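Long-range contacts in Poly(beta-D-mannuronate) C5 epimerase (Pseudomonas syringae pv. tomato, PDB 4NK6), which converts beta-D-mannuronate units to alpha-L-guluronate during alginate synthesis and belongs to a periplasmic complex that shields the polymer on its way to the outer membrane: residues A[26-31]-A[353-358]; A[340-345]-A[366-371]; A[358-363]-A[379-384]; A[413-418]-A[436-441]. All blocks are in the same frame, centred on the assembly; numbering follows the deposited sequence.

Interaction 1 (A[26-31]-A[353-358])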
loop_
_atom_site.group_PDB
_atom_site.type_symbol
_atom_site.label_atom_id
_atom_site.label_comp_id
_atom_site.label_asym_id
_atom_site.label_seq_id
_atom_site.Cartn_x
_atom_site.Cartn_y
_atom_site.Cartn_z
ATOM N N ALA A 26 -26.168 4.192 14.569
ATOM C CA ALA A 26 -26.251 5.104 13.426
ATOM C C ALA A 26 -25.156 4.778 12.416
ATOM O O ALA A 26 -24.147 4.161 12.770
ATOM C CB ALA A 26 -26.137 6.556 13.883
ATOM N N LYS A 27 -25.347 5.188 11.163
ATOM C CA LYS A 27 -24.359 4.892 10.127
ATOM C C LYS A 27 -23.032 5.568 10.467
ATOM O O LYS A 27 -23.019 6.597 11.141
ATOM C CB LYS A 27 -24.868 5.276 8.727
ATOM C CG LYS A 27 -25.073 6.759 8.467
ATOM C CD LYS A 27 -25.730 6.960 7.102
ATOM C CE LYS A 27 -25.854 8.429 6.723
ATOM N NZ LYS A 27 -24.536 9.041 6.385
ATOM N N PRO A 28 -21.910 4.963 10.047
ATOM C CA PRO A 28 -20.610 5.519 10.430
ATOM C C PRO A 28 -20.339 6.886 9.819
ATOM O O PRO A 28 -20.812 7.191 8.718
ATOM C CB PRO A 28 -19.612 4.489 9.892
ATOM C CG PRO A 28 -20.348 3.755 8.829
ATOM C CD PRO A 28 -21.766 3.700 9.303
ATOM N N VAL A 29 -19.593 7.702 10.556
ATOM C CA VAL A 29 -19.132 8.993 10.069
ATOM C C VAL A 29 -17.790 8.791 9.385
ATOM O O VAL A 29 -16.799 8.427 10.017
ATOM C CB VAL A 29 -18.985 10.002 11.217
ATOM C CG1 VAL A 29 -18.390 11.309 10.707
ATOM C CG2 VAL A 29 -20.333 10.244 11.878
ATOM N N LEU A 30 -17.766 9.001 8.078
ATOM C CA LEU A 30 -16.573 8.713 7.298
ATOM C C LEU A 30 -15.859 10.018 6.979
ATOM O O LEU A 30 -16.506 11.042 6.797
ATOM C CB LEU A 30 -16.950 7.963 6.020
ATOM C CG LEU A 30 -17.623 6.608 6.249
ATOM C CD1 LEU A 30 -18.142 6.055 4.943
ATOM C CD2 LEU A 30 -16.647 5.633 6.899
ATOM N N PRO A 31 -14.517 9.983 6.935
ATOM C CA PRO A 31 -13.718 11.178 6.658
ATOM C C PRO A 31 -14.140 11.826 5.348
ATOM O O PRO A 31 -14.459 11.128 4.381
ATOM C CB PRO A 31 -12.293 10.624 6.521
ATOM C CG PRO A 31 -12.305 9.357 7.300
ATOM C CD PRO A 31 -13.679 8.791 7.153
ATOM N N LEU A 353 -15.749 -2.755 12.512
ATOM C CA LEU A 353 -17.089 -2.563 11.978
ATOM C C LEU A 353 -17.094 -2.765 10.465
ATOM O O LEU A 353 -16.314 -2.137 9.746
ATOM C CB LEU A 353 -17.604 -1.154 12.326
ATOM C CG LEU A 353 -18.924 -0.710 11.683
ATOM C CD1 LEU A 353 -20.099 -1.604 12.111
ATOM C CD2 LEU A 353 -19.236 0.770 11.966
ATOM N N LEU A 354 -17.963 -3.654 9.992
ATOM C CA LEU A 354 -18.221 -3.814 8.566
ATOM C C LEU A 354 -19.634 -3.308 8.296
ATOM O O LEU A 354 -20.605 -3.901 8.768
ATOM C CB LEU A 354 -18.077 -5.284 8.140
ATOM C CG LEU A 354 -16.674 -5.818 7.818
ATOM C CD1 LEU A 354 -15.676 -5.569 8.948
ATOM C CD2 LEU A 354 -16.714 -7.300 7.466
ATOM N N TRP A 355 -19.742 -2.201 7.563
ATOM C CA TRP A 355 -21.033 -1.551 7.320
ATOM C C TRP A 355 -21.367 -1.395 5.843
ATOM O O TRP A 355 -20.661 -0.695 5.116
ATOM C CB TRP A 355 -21.070 -0.156 7.953
ATOM C CG TRP A 355 -22.442 0.463 7.900
ATOM C CD1 TRP A 355 -23.107 0.913 6.786
ATOM C CD2 TRP A 355 -23.324 0.693 9.008
ATOM N NE1 TRP A 355 -24.342 1.402 7.136
ATOM C CE2 TRP A 355 -24.500 1.282 8.493
ATOM C CE3 TRP A 355 -23.229 0.472 10.386
ATOM C CZ2 TRP A 355 -25.577 1.641 9.309
ATOM C CZ3 TRP A 355 -24.301 0.829 11.193
ATOM C CH2 TRP A 355 -25.456 1.405 10.652
ATOM N N GLY A 356 -22.467 -2.010 5.416
ATOM C CA GLY A 356 -23.039 -1.732 4.107
ATOM C C GLY A 356 -22.194 -2.125 2.909
ATOM O O GLY A 356 -22.294 -1.518 1.841
ATOM N N ASN A 357 -21.359 -3.144 3.079
ATOM C CA ASN A 357 -20.567 -3.660 1.974
ATOM C C ASN A 357 -21.413 -4.565 1.109
ATOM O O ASN A 357 -22.279 -5.273 1.605
ATOM C CB ASN A 357 -19.371 -4.450 2.489
ATOM C CG ASN A 357 -18.449 -3.607 3.318
ATOM O OD1 ASN A 357 -17.682 -2.811 2.783
ATOM N ND2 ASN A 357 -18.518 -3.766 4.639
ATOM N N ARG A 358 -21.151 -4.541 -0.188
ATOM C CA ARG A 358 -21.824 -5.432 -1.109
ATOM C C ARG A 358 -20.816 -6.468 -1.581
ATOM O O ARG A 358 -19.937 -6.180 -2.394
ATOM C CB ARG A 358 -22.428 -4.635 -2.265
ATOM C CG ARG A 358 -23.620 -3.779 -1.824
ATOM C CD ARG A 358 -24.166 -2.937 -2.961
ATOM N NE ARG A 358 -23.299 -1.804 -3.230
ATOM C CZ ARG A 358 -23.407 -0.631 -2.617
ATOM N NH1 ARG A 358 -24.353 -0.449 -1.705
ATOM N NH2 ARG A 358 -22.582 0.355 -2.926
#
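The pyrrolidine ring of Pro28 overlaps the indole of Trp355, with CD as the leading atom: it stands 3.6 Å from the centroid of the five-membered ring, 19° off the ring normal, which meets the criterion for a CH-pi contact. The nearest approach is between Pro28 CD and Trp355 CD2, at 3.4 Å, CD2 being an atom common to both indole rings. The six-membered ring is covered on the same face by Lys27, whose CA is 3.9 Å from its centroid and 23° off the normal. Lys27 CB adds a contact of 3.7 Å to Trp355 CZ2, but beyond it the side chain leads away; the lysine also touches Tyr333. Trp355 reaches this chain because its CG is turned opposite the backbone N (chi1 -172°), carrying the indole out from the strand. Pro28 CB also touches Leu353 CD2 at 4.3 Å, two residues back on the same side of the strand. No hydrogen bond links the segments; the evidence is all for van der Waals and CH-pi packing. The indole also meets Tyr378 of the following coil nearly in parallel, and Tyr333 at a steeper angle. Such rows of aromatic side chains at equivalent places in successive coils are familiar from right-handed parallel beta-helices; here an irregular N-terminal segment lies against the outside of one.

Interaction 2 (A[340-345]-A[366-371])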
loop_
_atom_site.group_PDB
_atom_site.type_symbol
_atom_site.label_atom_id
_atom_site.label_comp_id
_atom_site.label_asym_id
_atom_site.label_seq_id
_atom_site.Cartn_x
_atom_site.Cartn_y
_atom_site.Cartn_z
ATOM N N HIS A 340 -11.100 -14.684 -5.981
ATOM C CA HIS A 340 -11.008 -16.130 -6.141
ATOM C C HIS A 340 -11.081 -16.881 -4.816
ATOM O O HIS A 340 -11.268 -18.093 -4.810
ATOM C CB HIS A 340 -9.761 -16.551 -6.921
ATOM C CG HIS A 340 -9.702 -16.008 -8.314
ATOM N ND1 HIS A 340 -8.887 -16.549 -9.285
ATOM C CD2 HIS A 340 -10.331 -14.958 -8.892
ATOM C CE1 HIS A 340 -9.027 -15.863 -10.404
ATOM N NE2 HIS A 340 -9.896 -14.891 -10.193
ATOM N N THR A 341 -10.914 -16.181 -3.700
ATOM C CA THR A 341 -11.289 -16.786 -2.418
ATOM C C THR A 341 -12.433 -15.993 -1.759
ATOM O O THR A 341 -13.534 -15.963 -2.303
ATOM C CB THR A 341 -10.092 -17.068 -1.466
ATOM O OG1 THR A 341 -9.427 -15.851 -1.127
ATOM C CG2 THR A 341 -9.085 -18.061 -2.108
ATOM N N ASP A 342 -12.204 -15.373 -0.606
ATOM C CA ASP A 342 -13.307 -14.688 0.090
ATOM C C ASP A 342 -13.475 -13.249 -0.393
ATOM O O ASP A 342 -12.553 -12.670 -0.962
ATOM C CB ASP A 342 -13.065 -14.627 1.599
ATOM C CG ASP A 342 -12.870 -15.989 2.235
ATOM O OD1 ASP A 342 -13.466 -16.979 1.765
ATOM O OD2 ASP A 342 -12.111 -16.054 3.222
ATOM N N GLY A 343 -14.637 -12.656 -0.121
ATOM C CA GLY A 343 -14.801 -11.219 -0.301
ATOM C C GLY A 343 -13.973 -10.467 0.731
ATOM O O GLY A 343 -13.009 -9.780 0.395
ATOM N N ILE A 344 -14.364 -10.606 1.996
ATOM C CA ILE A 344 -13.638 -10.043 3.128
ATOM C C ILE A 344 -13.220 -11.167 4.084
ATOM O O ILE A 344 -14.035 -12.025 4.429
ATOM C CB ILE A 344 -14.529 -9.087 3.942
ATOM C CG1 ILE A 344 -15.114 -7.990 3.045
ATOM C CG2 ILE A 344 -13.747 -8.489 5.116
ATOM C CD1 ILE A 344 -16.130 -7.074 3.756
ATOM N N THR A 345 -11.959 -11.165 4.510
ATOM C CA THR A 345 -11.508 -12.115 5.523
ATOM C C THR A 345 -10.945 -11.373 6.732
ATOM O O THR A 345 -10.091 -10.507 6.577
ATOM C CB THR A 345 -10.411 -13.050 4.981
ATOM O OG1 THR A 345 -10.758 -13.512 3.671
ATOM C CG2 THR A 345 -10.211 -14.256 5.922
ATOM N N GLY A 366 -18.479 -15.021 1.355
ATOM C CA GLY A 366 -18.656 -13.576 1.275
ATOM C C GLY A 366 -17.824 -12.855 2.332
ATOM O O GLY A 366 -16.912 -12.098 2.013
ATOM N N ILE A 367 -18.142 -13.096 3.599
ATOM C CA ILE A 367 -17.388 -12.533 4.713
ATOM C C ILE A 367 -16.944 -13.662 5.649
ATOM O O ILE A 367 -17.775 -14.390 6.202
ATOM C CB ILE A 367 -18.246 -11.527 5.516
ATOM C CG1 ILE A 367 -18.647 -10.339 4.632
ATOM C CG2 ILE A 367 -17.489 -11.034 6.754
ATOM C CD1 ILE A 367 -19.729 -9.418 5.253
ATOM N N ARG A 368 -15.637 -13.825 5.809
ATOM C CA ARG A 368 -15.126 -14.848 6.711
ATOM C C ARG A 368 -14.432 -14.217 7.916
ATOM O O ARG A 368 -13.639 -13.285 7.775
ATOM C CB ARG A 368 -14.191 -15.825 5.984
ATOM C CG ARG A 368 -13.607 -16.896 6.918
ATOM C CD ARG A 368 -13.101 -18.126 6.156
ATOM N NE ARG A 368 -11.914 -17.860 5.344
ATOM C CZ ARG A 368 -10.667 -18.109 5.736
ATOM N NH1 ARG A 368 -9.653 -17.862 4.913
ATOM N NH2 ARG A 368 -10.432 -18.608 6.947
ATOM N N VAL A 369 -14.748 -14.725 9.103
ATOM C CA VAL A 369 -14.188 -14.192 10.338
ATOM C C VAL A 369 -13.550 -15.317 11.127
ATOM O O VAL A 369 -14.240 -16.227 11.566
ATOM C CB VAL A 369 -15.284 -13.551 11.222
ATOM C CG1 VAL A 369 -14.675 -12.970 12.488
ATOM C CG2 VAL A 369 -16.040 -12.468 10.444
ATOM N N ARG A 370 -12.234 -15.253 11.306
ATOM C CA ARG A 370 -11.519 -16.298 12.025
ATOM C C ARG A 370 -10.893 -15.714 13.291
ATOM O O ARG A 370 -10.211 -14.692 13.226
ATOM C CB ARG A 370 -10.429 -16.920 11.139
ATOM C CG ARG A 370 -9.737 -18.157 11.756
ATOM C CD ARG A 370 -8.557 -18.640 10.899
ATOM N NE ARG A 370 -7.339 -17.852 11.112
ATOM C CZ ARG A 370 -6.205 -18.018 10.429
ATOM N NH1 ARG A 370 -5.147 -17.264 10.702
ATOM N NH2 ARG A 370 -6.125 -18.941 9.476
ATOM N N ASN A 371 -11.147 -16.360 14.430
ATOM C CA ASN A 371 -10.505 -15.997 15.699
ATOM C C ASN A 371 -10.614 -14.520 16.048
ATOM O O ASN A 371 -9.668 -13.946 16.584
ATOM C CB ASN A 371 -9.017 -16.380 15.696
ATOM C CG ASN A 371 -8.793 -17.882 15.720
ATOM O OD1 ASN A 371 -9.623 -18.640 16.218
ATOM N ND2 ASN A 371 -7.657 -18.317 15.188
#
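Arg368, Ile344 and Thr345 have the most surface buried here, and Arg368 spans both layers of the contact. Its backbone N donates to Ile344 O at 2.8 Å, while its NE donates to Asp342 OD2, also at 2.8 Å, in a salt bridge with an N-H...O angle of 153°. The pairing is single-toothed, through NE alone, and the carboxylate and guanidinium planes stand 71° apart. A bend at chi3 (69°) brings NE round to the syn side of Asp342 OD2, close to the carboxylate plane. The anti lone pair of the same OD2 takes the hydroxyl of Thr345, OG1 to OD2 2.9 Å, so two donors grip one oxygen. Thr345 OG1 is in turn bonded to Ser318, and its CG2, the branch opposite the backbone N, packs over a face of the guanidinium at 3.8 Å from Arg368 NH1. Below this polar layer, on the other face of the strands, Ile344 CD1 rests on Ile367 CG1 at 4.2 Å. The strands are parallel: Ile344 N donates to Gly366 O at 3.0 Å, and bridges pair Ile344 with Ile367 and Thr345 with Arg368. Both isoleucines meet Leu354 of strand 353-355 in the interior. On the polar side Arg368 NH2 reaches His393 and its chain touches Tyr391, both of strand 388-393, so the arginine connects three successive coils, from strand 344-347 through its own strand 367-370 to the next.

Interaction 3 (A[358-363]-A[379-384])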
loop_
_atom_site.group_PDB
_atom_site.type_symbol
_atom_site.label_atom_id
_atom_site.label_comp_id
_atom_site.label_asym_id
_atom_site.label_seq_id
_atom_site.Cartn_x
_atom_site.Cartn_y
_atom_site.Cartn_z
ATOM N N ARG A 358 -21.151 -4.541 -0.188
ATOM C CA ARG A 358 -21.824 -5.432 -1.109
ATOM C C ARG A 358 -20.816 -6.468 -1.581
ATOM O O ARG A 358 -19.937 -6.180 -2.394
ATOM C CB ARG A 358 -22.428 -4.635 -2.265
ATOM C CG ARG A 358 -23.620 -3.779 -1.824
ATOM C CD ARG A 358 -24.166 -2.937 -2.961
ATOM N NE ARG A 358 -23.299 -1.804 -3.230
ATOM C CZ ARG A 358 -23.407 -0.631 -2.617
ATOM N NH1 ARG A 358 -24.353 -0.449 -1.705
ATOM N NH2 ARG A 358 -22.582 0.355 -2.926
ATOM N N VAL A 359 -20.932 -7.669 -1.022
ATOM C CA VAL A 359 -19.969 -8.733 -1.246
ATOM C C VAL A 359 -20.606 -9.794 -2.135
ATOM O O VAL A 359 -21.433 -10.587 -1.688
ATOM C CB VAL A 359 -19.510 -9.324 0.103
ATOM C CG1 VAL A 359 -18.315 -10.197 -0.087
ATOM C CG2 VAL A 359 -19.158 -8.190 1.061
ATOM N N ILE A 360 -20.218 -9.801 -3.404
ATOM C CA ILE A 360 -20.983 -10.494 -4.430
ATOM C C ILE A 360 -20.122 -11.452 -5.233
ATOM O O ILE A 360 -19.068 -11.068 -5.716
ATOM C CB ILE A 360 -21.561 -9.471 -5.457
ATOM C CG1 ILE A 360 -22.199 -8.274 -4.744
ATOM C CG2 ILE A 360 -22.534 -10.165 -6.400
ATOM C CD1 ILE A 360 -23.423 -8.636 -3.873
ATOM N N ALA A 361 -20.586 -12.687 -5.400
ATOM C CA ALA A 361 -19.979 -13.624 -6.344
ATOM C C ALA A 361 -18.481 -13.828 -6.157
ATOM O O ALA A 361 -17.758 -13.969 -7.131
ATOM C CB ALA A 361 -20.291 -13.206 -7.820
ATOM N N ASN A 362 -18.011 -13.838 -4.913
ATOM C CA ASN A 362 -16.659 -14.321 -4.641
ATOM C C ASN A 362 -16.673 -15.851 -4.624
ATOM O O ASN A 362 -17.690 -16.448 -4.282
ATOM C CB ASN A 362 -16.126 -13.738 -3.328
ATOM C CG ASN A 362 -16.115 -12.211 -3.336
ATOM O OD1 ASN A 362 -15.209 -11.586 -3.890
ATOM N ND2 ASN A 362 -17.131 -11.605 -2.727
ATOM N N ARG A 363 -15.572 -16.493 -5.014
ATOM C CA ARG A 363 -15.606 -17.940 -5.241
ATOM C C ARG A 363 -15.816 -18.734 -3.959
ATOM O O ARG A 363 -16.396 -19.817 -3.981
ATOM C CB ARG A 363 -14.354 -18.436 -5.983
ATOM C CG ARG A 363 -14.301 -18.008 -7.449
ATOM C CD ARG A 363 -13.054 -18.509 -8.161
ATOM N NE ARG A 363 -12.916 -17.886 -9.473
ATOM C CZ ARG A 363 -11.999 -18.226 -10.373
ATOM N NH1 ARG A 363 -11.130 -19.193 -10.106
ATOM N NH2 ARG A 363 -11.955 -17.603 -11.543
ATOM N N GLU A 379 -25.802 -4.062 7.978
ATOM C CA GLU A 379 -26.336 -3.736 6.660
ATOM C C GLU A 379 -25.539 -4.308 5.490
ATOM O O GLU A 379 -25.674 -3.825 4.368
ATOM C CB GLU A 379 -26.495 -2.212 6.487
ATOM C CG GLU A 379 -27.393 -1.540 7.534
ATOM C CD GLU A 379 -28.811 -2.085 7.542
ATOM O OE1 GLU A 379 -29.303 -2.492 6.472
ATOM O OE2 GLU A 379 -29.437 -2.112 8.622
ATOM N N ASN A 380 -24.711 -5.321 5.739
ATOM C CA ASN A 380 -23.971 -5.944 4.645
ATOM C C ASN A 380 -24.853 -6.801 3.749
ATOM O O ASN A 380 -25.800 -7.445 4.207
ATOM C CB ASN A 380 -22.796 -6.778 5.157
ATOM C CG ASN A 380 -21.765 -5.936 5.866
ATOM O OD1 ASN A 380 -20.980 -5.229 5.227
ATOM N ND2 ASN A 380 -21.764 -5.997 7.192
ATOM N N VAL A 381 -24.532 -6.795 2.463
ATOM C CA VAL A 381 -25.198 -7.664 1.517
ATOM C C VAL A 381 -24.181 -8.678 1.013
ATOM O O VAL A 381 -23.159 -8.300 0.440
ATOM C CB VAL A 381 -25.748 -6.866 0.333
ATOM C CG1 VAL A 381 -26.262 -7.808 -0.727
ATOM C CG2 VAL A 381 -26.848 -5.896 0.800
ATOM N N ALA A 382 -24.452 -9.960 1.247
ATOM C CA ALA A 382 -23.592 -11.032 0.758
ATOM C C ALA A 382 -24.427 -11.946 -0.119
ATOM O O ALA A 382 -25.285 -12.686 0.365
ATOM C CB ALA A 382 -22.983 -11.821 1.923
ATOM N N MET A 383 -24.176 -11.891 -1.419
ATOM C CA MET A 383 -25.012 -12.602 -2.363
ATOM C C MET A 383 -24.202 -13.365 -3.385
ATOM O O MET A 383 -23.184 -12.874 -3.877
ATOM C CB MET A 383 -25.921 -11.615 -3.097
ATOM C CG MET A 383 -27.182 -11.232 -2.343
ATOM S SD MET A 383 -28.410 -10.528 -3.479
ATOM C CE MET A 383 -28.795 -11.956 -4.498
ATOM N N ALA A 384 -24.671 -14.564 -3.700
ATOM C CA ALA A 384 -24.150 -15.330 -4.822
ATOM C C ALA A 384 -22.686 -15.725 -4.659
ATOM O O ALA A 384 -22.008 -16.003 -5.641
ATOM C CB ALA A 384 -24.361 -14.563 -6.146
#
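Val359 O is gripped by two N-H groups: the backbone N of Met383 at 3.0 Å, with the donor tilted 22° from the carbonyl plane, and the side-chain amide ND2 of Asn385 in the same coil as Met383. Ala382 CA adds a CA-H...O contact at 3.3 Å. The strands run parallel, 8° apart in direction. Val359 N donates to Val381 O at 2.7 Å, and Ala361 N to Met383 O at 3.0 Å, which carries the bonding past the end of strand 358-360 into the turn. Side chains alternate accordingly. On one face Ile360 and Met383 lie side by side; Ile360 CG1 sits next to the backbone N (chi1 -46°), and the second torsion swings CD1 across the gap to Met383 CB, 4.0 Å away, and to Val381 CG1 at 4.3 Å. Arg358 starts on that face too, its CG 4.3 Å from Val381 CB, but its guanidinium turns off to a salt bridge with Glu335. On the other face are Val359 and Ala382, both buried. Side-chain amides mark the turns at both ends: Asn380 bonds to Asn357 of the preceding coil, and Asn362 to Asn339. Stacks of asparagines at the same turn of successive coils are a recurrent feature of right-handed parallel beta-helices, the fold to which these strands belong.

Interaction 4 (A[413-418]-A[436-441])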
loop_
_atom_site.group_PDB
_atom_site.type_symbol
_atom_site.label_atom_id
_atom_site.label_comp_id
_atom_site.label_asym_id
_atom_site.label_seq_id
_atom_site.Cartn_x
_atom_site.Cartn_y
_atom_site.Cartn_z
ATOM N N VAL A 413 -14.492 -16.657 18.534
ATOM C CA VAL A 413 -15.163 -15.851 17.526
ATOM C C VAL A 413 -16.506 -15.347 18.057
ATOM O O VAL A 413 -17.277 -16.096 18.649
ATOM C CB VAL A 413 -15.317 -16.617 16.177
ATOM C CG1 VAL A 413 -16.315 -17.780 16.292
ATOM C CG2 VAL A 413 -15.707 -15.662 15.052
ATOM N N SER A 414 -16.770 -14.060 17.890
ATOM C CA SER A 414 -18.086 -13.545 18.235
ATOM C C SER A 414 -18.472 -12.389 17.326
ATOM O O SER A 414 -17.624 -11.590 16.910
ATOM C CB SER A 414 -18.150 -13.110 19.692
ATOM O OG SER A 414 -17.482 -11.881 19.865
ATOM N N LEU A 415 -19.753 -12.302 17.005
ATOM C CA LEU A 415 -20.197 -11.195 16.187
ATOM C C LEU A 415 -21.638 -10.782 16.432
ATOM O O LEU A 415 -22.415 -11.494 17.077
ATOM C CB LEU A 415 -19.933 -11.474 14.708
ATOM C CG LEU A 415 -20.271 -12.851 14.158
ATOM C CD1 LEU A 415 -21.705 -12.882 13.687
ATOM C CD2 LEU A 415 -19.321 -13.198 13.027
ATOM N N ILE A 416 -21.954 -9.591 15.940
ATOM C CA ILE A 416 -23.291 -9.040 15.981
ATOM C C ILE A 416 -23.657 -8.699 14.543
ATOM O O ILE A 416 -22.911 -7.999 13.854
ATOM C CB ILE A 416 -23.335 -7.788 16.868
ATOM C CG1 ILE A 416 -23.045 -8.178 18.321
ATOM C CG2 ILE A 416 -24.685 -7.100 16.766
ATOM C CD1 ILE A 416 -22.959 -7.009 19.283
ATOM N N MET A 417 -24.778 -9.239 14.078
ATOM C CA MET A 417 -25.246 -8.963 12.725
ATOM C C MET A 417 -26.577 -8.233 12.793
ATOM O O MET A 417 -27.500 -8.690 13.474
ATOM C CB MET A 417 -25.398 -10.256 11.925
ATOM C CG MET A 417 -24.129 -11.098 11.847
ATOM S SD MET A 417 -24.307 -12.504 10.725
ATOM C CE MET A 417 -25.049 -11.679 9.327
ATOM N N VAL A 418 -26.663 -7.097 12.103
ATOM C CA VAL A 418 -27.892 -6.293 12.058
ATOM C C VAL A 418 -28.205 -5.917 10.613
ATOM O O VAL A 418 -27.357 -5.373 9.903
ATOM C CB VAL A 418 -27.772 -4.999 12.903
ATOM C CG1 VAL A 418 -28.987 -4.078 12.687
ATOM C CG2 VAL A 418 -27.612 -5.320 14.384
ATOM N N LEU A 436 -18.386 -17.927 20.573
ATOM C CA LEU A 436 -18.552 -17.487 21.950
ATOM C C LEU A 436 -19.948 -16.880 22.057
ATOM O O LEU A 436 -20.675 -17.130 23.012
ATOM C CB LEU A 436 -17.480 -16.455 22.311
ATOM C CG LEU A 436 -17.611 -15.647 23.602
ATOM C CD1 LEU A 436 -17.603 -16.550 24.834
ATOM C CD2 LEU A 436 -16.493 -14.607 23.686
ATOM N N SER A 437 -20.323 -16.098 21.049
ATOM C CA SER A 437 -21.657 -15.528 20.992
ATOM C C SER A 437 -21.923 -14.953 19.613
ATOM O O SER A 437 -21.044 -14.362 18.983
ATOM C CB SER A 437 -21.850 -14.444 22.060
ATOM O OG SER A 437 -21.184 -13.249 21.707
ATOM N N VAL A 438 -23.140 -15.160 19.135
ATOM C CA VAL A 438 -23.610 -14.502 17.935
ATOM C C VAL A 438 -24.986 -13.923 18.232
ATOM O O VAL A 438 -25.829 -14.592 18.829
ATOM C CB VAL A 438 -23.739 -15.482 16.760
ATOM C CG1 VAL A 438 -24.328 -14.781 15.542
ATOM C CG2 VAL A 438 -22.398 -16.096 16.423
ATOM N N GLU A 439 -25.203 -12.678 17.831
ATOM C CA GLU A 439 -26.525 -12.078 17.881
ATOM C C GLU A 439 -26.893 -11.601 16.483
ATOM O O GLU A 439 -26.081 -10.955 15.809
ATOM C CB GLU A 439 -26.549 -10.919 18.877
ATOM C CG GLU A 439 -26.079 -11.306 20.274
ATOM C CD GLU A 439 -26.035 -10.125 21.233
ATOM O OE1 GLU A 439 -26.318 -8.987 20.801
ATOM O OE2 GLU A 439 -25.721 -10.337 22.424
ATOM N N LEU A 440 -28.106 -11.946 16.048
ATOM C CA LEU A 440 -28.622 -11.540 14.741
ATOM C C LEU A 440 -29.922 -10.777 14.916
ATOM O O LEU A 440 -30.820 -11.241 15.618
ATOM C CB LEU A 440 -28.946 -12.752 13.870
ATOM C CG LEU A 440 -27.997 -13.931 13.745
ATOM C CD1 LEU A 440 -28.736 -15.072 13.026
ATOM C CD2 LEU A 440 -26.767 -13.516 12.980
ATOM N N TYR A 441 -30.036 -9.632 14.252
ATOM C CA TYR A 441 -31.254 -8.837 14.308
ATOM C C TYR A 441 -31.642 -8.390 12.901
ATOM O O TYR A 441 -30.840 -7.775 12.201
ATOM C CB TYR A 441 -31.059 -7.609 15.206
ATOM C CG TYR A 441 -30.563 -7.927 16.606
ATOM C CD1 TYR A 441 -29.201 -7.927 16.900
ATOM C CD2 TYR A 441 -31.455 -8.225 17.633
ATOM C CE1 TYR A 441 -28.741 -8.211 18.179
ATOM C CE2 TYR A 441 -31.004 -8.516 18.916
ATOM C CZ TYR A 441 -29.646 -8.507 19.180
ATOM O OH TYR A 441 -29.188 -8.789 20.448
HETATM O O HOH W 1 -22.297 -11.597 19.955
#
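Met417 packs against one methyl of Leu440 along much of its length: its CB is 3.7 Å from Leu440 CD2, its CG 3.8 Å, and its SD 3.5 Å. The contact with Leu440 ends at SD, and the methionine side chain also touches Val443. The two side chains lie alongside each other and point the same way; in Leu440, CG beside the backbone N (chi1 -45°) and an extended second torsion (chi2 169°) together set CD2 against the methionine. Next on the same face, Leu415 CD1 touches Val438 CG1 at 3.7 Å. The opposite face is mixed. Glu439 lies alongside Ile416, and Tyr441 OH donates to Glu439 OE1 at 2.9 Å, coming from above the carboxylate plane; this bond ties the ring to its own strand while Val418 CG2 approaches it obliquely, 4.0 Å from Tyr441 CD1. The backbone supplies the regular part: Leu415 N and Met417 N donate to Ser437 O and Glu439 O, and Glu439 N and Tyr441 N donate back to Leu415 O and Met417 O, the alternation expected of parallel strands, whose directions differ by 6°. A water adds a bridge, donating to Leu415 O at 2.9 Å and bonded to Ser437 OG. Among its neighbours, strand 414-418 lies between strands 375-378 and 437-441: Leu415 reaches Ile375, Met417 reaches Leu377, and Val418 touches Tyr378. Val438 and Leu440 touch Ile432 and Leu430 of strand 430-432. Only strand 444-445 follows, and no later strand pairs with 437-441, which therefore belongs to the last modelled coil.

In the fold
From the N terminus, interaction 1 closes the longest loop, bringing residues 26-31 back to 353-358 after more than 300 residues and laying the start of the chain on the outside of the beta-helix. Interaction 2 opens within that loop, at 340-345, and closes beyond it, so the two cross; Asn357 packs on Ile344 where they meet. Interaction 3 starts at Arg358, which it shares with interaction 1, and crosses interaction 2, because 366-371 falls between its segments. Interaction 4 follows in series, and a probable hydrogen bond from Glu379 N to Val418 O (2.8 Å) joins it to interaction 3. Interactions 2, 3 and 4 each join strands of successive coils.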